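Local atomic coordinates of major exported Hcp3 protein (Pseudomonas aeruginosa, PDB entry 3HE1), a protein that is secreted, belongs to the Hcp family of type VI secretion proteins, and probably assembles into hexameric rings that build the tube of that system. Residues A[143-148]-A[164-169]. Numbering follows the deposited sequence.
Sequences VDIKDY and EDVHFT
OD1 of D165 is gripped from two strands: Y148 OH donates to it at 2.7 Å, and T93 OG1 of strand 86-95 also bonds to it. The phenol arrives on the syn side of the carboxylate, 21° out of its plane, with ring and carboxylate planes turned 66° apart. Y148 can reach across because its CG sits between backbone N and carbonyl carbon (chi1 58°), which carries the ring across toward the neighbouring strand, with D165 OD1 at its edge; tyrosine suits the place by combining that reach with a terminal donor. Next to it along the strands, K146 and D165 form an antiparallel hydrogen-bonded pair, K146 N to D165 O at 3.1 Å and D165 N to K146 O at 3.0 Å.

The face carrying I145, D147, E164 and V166 is buried. There I145 and V166 lie side by side, CD1 against CG2 at 3.6 Å; apolar branched side chains suit the place, I145 packing on L103, L104 and L107 of helix 100-109 and V166 on I142. Next to them D147 OD1 lies 2.6 Å from E164 OE1, the carboxylates nearly coplanar, so one acid probably holds a proton. The extended chain of E164 carries OE2 to K94 and S100, whose bonds probably help this acid pair tolerate burial.

Near the other end, V143 N bonds to H167 O at 2.7 Å, while V143 CG1 packs on T169 CG2. This antiparallel pairing is part of the curled beta-barrel of the Hcp fold, and strand 140-149 pairs on with a strand of a neighbouring subunit, so the sheet runs on across the interface.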
ATOM      1  N   VAL A 143       2.417  -7.071 -27.445  1.00 35.71           N
ATOM      2  CA  VAL A 143       3.569  -7.701 -26.817  1.00 18.57           C
ATOM      3  C   VAL A 143       3.262  -8.518 -25.564  1.00 30.72           C
ATOM      4  O   VAL A 143       4.067  -9.350 -25.160  1.00 37.98           O
ATOM      5  CB  VAL A 143       4.691  -6.690 -26.558  1.00 33.52           C
ATOM      6  CG1 VAL A 143       5.425  -6.406 -27.862  1.00 33.44           C
ATOM      7  CG2 VAL A 143       4.124  -5.411 -25.984  1.00 30.01           C
ATOM      8  N   ASP A 144       2.099  -8.292 -24.962  1.00 34.03           N
ATOM      9  CA  ASP A 144       1.638  -9.118 -23.853  0.61 32.46           C
ATOM     10  C   ASP A 144       0.222  -8.787 -23.429  1.00 28.58           C
ATOM     11  O   ASP A 144      -0.274  -7.682 -23.635  1.00 29.99           O
ATOM     12  CB  ASP A 144       2.593  -9.101 -22.646  0.40 32.24           C
ATOM     13  CG  ASP A 144       3.409  -7.833 -22.551  0.94 29.11           C
ATOM     14  OD1 ASP A 144       4.601  -7.932 -22.199  0.58 39.35           O
ATOM     15  OD2 ASP A 144       2.872  -6.740 -22.819  0.50 27.29           O
ATOM     16  N   ILE A 145      -0.446  -9.803 -22.895  1.00 35.09           N
ATOM     17  CA  ILE A 145      -1.801  -9.665 -22.369  1.00 31.98           C
ATOM     18  C   ILE A 145      -1.876 -10.303 -20.982  1.00 23.84           C
ATOM     19  O   ILE A 145      -1.192 -11.278 -20.691  1.00 32.31           O
ATOM     20  CB  ILE A 145      -2.871 -10.266 -23.318  1.00 35.62           C
ATOM     21  CG1 ILE A 145      -2.925  -9.482 -24.631  1.00 36.58           C
ATOM     22  CG2 ILE A 145      -4.251 -10.266 -22.663  1.00 45.11           C
ATOM     23  CD1 ILE A 145      -4.109  -9.832 -25.492  1.00 33.52           C
ATOM     24  N   LYS A 146      -2.684  -9.706 -20.122  1.00 31.84           N
ATOM     25  CA  LYS A 146      -2.929 -10.227 -18.789  1.00 33.99           C
ATOM     26  C   LYS A 146      -4.438 -10.254 -18.565  1.00 44.37           C
ATOM     27  O   LYS A 146      -5.122  -9.232 -18.707  1.00 30.39           O
ATOM     28  CB  LYS A 146      -2.241  -9.359 -17.719  1.00 40.15           C
ATOM     29  CG  LYS A 146      -2.935  -9.381 -16.348  1.00 37.30           C
ATOM     30  CD  LYS A 146      -2.048  -8.831 -15.233  1.00 50.36           C
ATOM     31  CE  LYS A 146      -2.764  -8.860 -13.879  1.00 67.97           C
ATOM     32  NZ  LYS A 146      -1.832  -8.888 -12.705  1.00 52.70           N
ATOM     33  N   ASP A 147      -4.959 -11.437 -18.258  1.00 42.38           N
ATOM     34  CA  ASP A 147      -6.353 -11.578 -17.878  1.00 32.09           C
ATOM     35  C   ASP A 147      -6.433 -11.694 -16.365  1.00 26.33           C
ATOM     36  O   ASP A 147      -5.697 -12.472 -15.769  1.00 29.06           O
ATOM     37  CB  ASP A 147      -6.958 -12.803 -18.547  1.00 21.55           C
ATOM     38  CG  ASP A 147      -7.296 -12.563 -20.004  1.00 37.91           C
ATOM     39  OD1 ASP A 147      -7.406 -11.383 -20.416  1.00 29.96           O
ATOM     40  OD2 ASP A 147      -7.465 -13.558 -20.735  1.00 44.45           O
ATOM     41  N   TYR A 148      -7.314 -10.917 -15.742  1.00 18.13           N
ATOM     42  CA  TYR A 148      -7.461 -10.955 -14.289  1.00 22.81           C
ATOM     43  C   TYR A 148      -8.861 -10.537 -13.842  1.00 18.70           C
ATOM     44  O   TYR A 148      -9.519  -9.767 -14.538  1.00 29.45           O
ATOM     45  CB  TYR A 148      -6.384 -10.086 -13.624  1.00 33.58           C
ATOM     46  CG  TYR A 148      -6.387  -8.634 -14.045  1.00 43.53           C
ATOM     47  CD1 TYR A 148      -6.765  -7.644 -13.149  1.00 56.68           C
ATOM     48  CD2 TYR A 148      -6.008  -8.247 -15.331  1.00 43.14           C
ATOM     49  CE1 TYR A 148      -6.776  -6.312 -13.512  1.00 37.02           C
ATOM     50  CE2 TYR A 148      -6.021  -6.901 -15.709  1.00 27.98           C
ATOM     51  CZ  TYR A 148      -6.404  -5.940 -14.783  1.00 33.30           C
ATOM     52  OH  TYR A 148      -6.425  -4.600 -15.100  1.00 20.22           O
ATOM     53  N   GLU A 164      -8.737  -7.160 -18.461  1.00 30.76           N
ATOM     54  CA  GLU A 164      -7.778  -7.581 -19.458  1.00 34.29           C
ATOM     55  C   GLU A 164      -6.972  -6.386 -19.957  1.00 37.19           C
ATOM     56  O   GLU A 164      -7.505  -5.486 -20.608  1.00 34.87           O
ATOM     57  CB  GLU A 164      -8.529  -8.262 -20.592  1.00 28.96           C
ATOM     58  CG  GLU A 164      -7.728  -8.538 -21.836  1.00 45.69           C
ATOM     59  CD  GLU A 164      -8.507  -9.399 -22.824  1.00 58.89           C
ATOM     60  OE1 GLU A 164      -8.492 -10.647 -22.657  1.00 34.79           O
ATOM     61  OE2 GLU A 164      -9.134  -8.828 -23.756  1.00 22.62           O
ATOM     62  N   ASP A 165      -5.687  -6.379 -19.622  1.00 23.39           N
ATOM     63  CA  ASP A 165      -4.760  -5.354 -20.082  1.00 33.69           C
ATOM     64  C   ASP A 165      -4.025  -5.836 -21.312  1.00 26.13           C
ATOM     65  O   ASP A 165      -3.533  -6.959 -21.333  1.00 22.46           O
ATOM     66  CB  ASP A 165      -3.703  -5.064 -19.014  1.00 32.23           C
ATOM     67  CG  ASP A 165      -4.298  -4.692 -17.677  1.00 16.65           C
ATOM     68  OD1 ASP A 165      -5.454  -4.221 -17.628  1.00 26.09           O
ATOM     69  OD2 ASP A 165      -3.584  -4.860 -16.671  1.00 25.51           O
ATOM     70  N   VAL A 166      -3.903  -4.975 -22.316  1.00 26.47           N
ATOM     71  CA  VAL A 166      -3.139  -5.321 -23.513  1.00 25.08           C
ATOM     72  C   VAL A 166      -2.053  -4.297 -23.833  1.00 32.04           C
ATOM     73  O   VAL A 166      -2.290  -3.097 -23.747  1.00 26.16           O
ATOM     74  CB  VAL A 166      -4.057  -5.489 -24.729  1.00 38.43           C
ATOM     75  CG1 VAL A 166      -3.240  -5.852 -25.962  1.00 25.46           C
ATOM     76  CG2 VAL A 166      -5.114  -6.549 -24.440  1.00 40.71           C
ATOM     77  N   HIS A 167      -0.869  -4.786 -24.208  1.00 30.83           N
ATOM     78  CA  HIS A 167       0.283  -3.931 -24.509  1.00 35.98           C
ATOM     79  C   HIS A 167       0.704  -3.987 -25.963  1.00 44.76           C
ATOM     80  O   HIS A 167       0.899  -5.066 -26.521  1.00 43.47           O
ATOM     81  CB  HIS A 167       1.484  -4.340 -23.678  1.00 25.10           C
ATOM     82  CG  HIS A 167       1.192  -4.476 -22.233  1.00 19.78           C
ATOM     83  ND1 HIS A 167       2.054  -4.041 -21.255  1.00 38.48           N
ATOM     84  CD2 HIS A 167       0.118  -5.000 -21.583  1.00 33.39           C
ATOM     85  CE1 HIS A 167       1.538  -4.299 -20.066  1.00 56.23           C
ATOM     86  NE2 HIS A 167       0.359  -4.877 -20.243  1.00 50.95           N
ATOM     87  N   PHE A 168       0.878  -2.811 -26.554  1.00 43.57           N
ATOM     88  CA  PHE A 168       1.311  -2.693 -27.930  1.00 15.43           C
ATOM     89  C   PHE A 168       2.644  -1.957 -27.998  1.00 41.86           C
ATOM     90  O   PHE A 168       2.850  -0.951 -27.321  1.00 35.96           O
ATOM     91  CB  PHE A 168       0.308  -1.883 -28.743  1.00 22.05           C
ATOM     92  CG  PHE A 168      -1.133  -2.224 -28.484  1.00 30.58           C
ATOM     93  CD1 PHE A 168      -1.849  -3.005 -29.391  1.00 35.42           C
ATOM     94  CD2 PHE A 168      -1.792  -1.725 -27.364  1.00 29.61           C
ATOM     95  CE1 PHE A 168      -3.198  -3.305 -29.177  1.00 15.68           C
ATOM     96  CE2 PHE A 168      -3.129  -2.019 -27.135  1.00 22.67           C
ATOM     97  CZ  PHE A 168      -3.837  -2.808 -28.051  1.00 21.46           C
ATOM     98  N   THR A 169       3.552  -2.459 -28.819  1.00 27.45           N
ATOM     99  CA  THR A 169       4.593  -1.612 -29.339  1.00 27.56           C
ATOM    100  C   THR A 169       4.066  -1.144 -30.699  1.00 36.35           C
ATOM    101  O   THR A 169       2.943  -1.495 -31.076  1.00 31.44           O
ATOM    102  CB  THR A 169       5.939  -2.339 -29.436  1.00 15.24           C
ATOM    103  OG1 THR A 169       5.843  -3.416 -30.376  1.00 28.17           O
ATOM    104  CG2 THR A 169       6.342  -2.867 -28.052  1.00 18.91           C
TER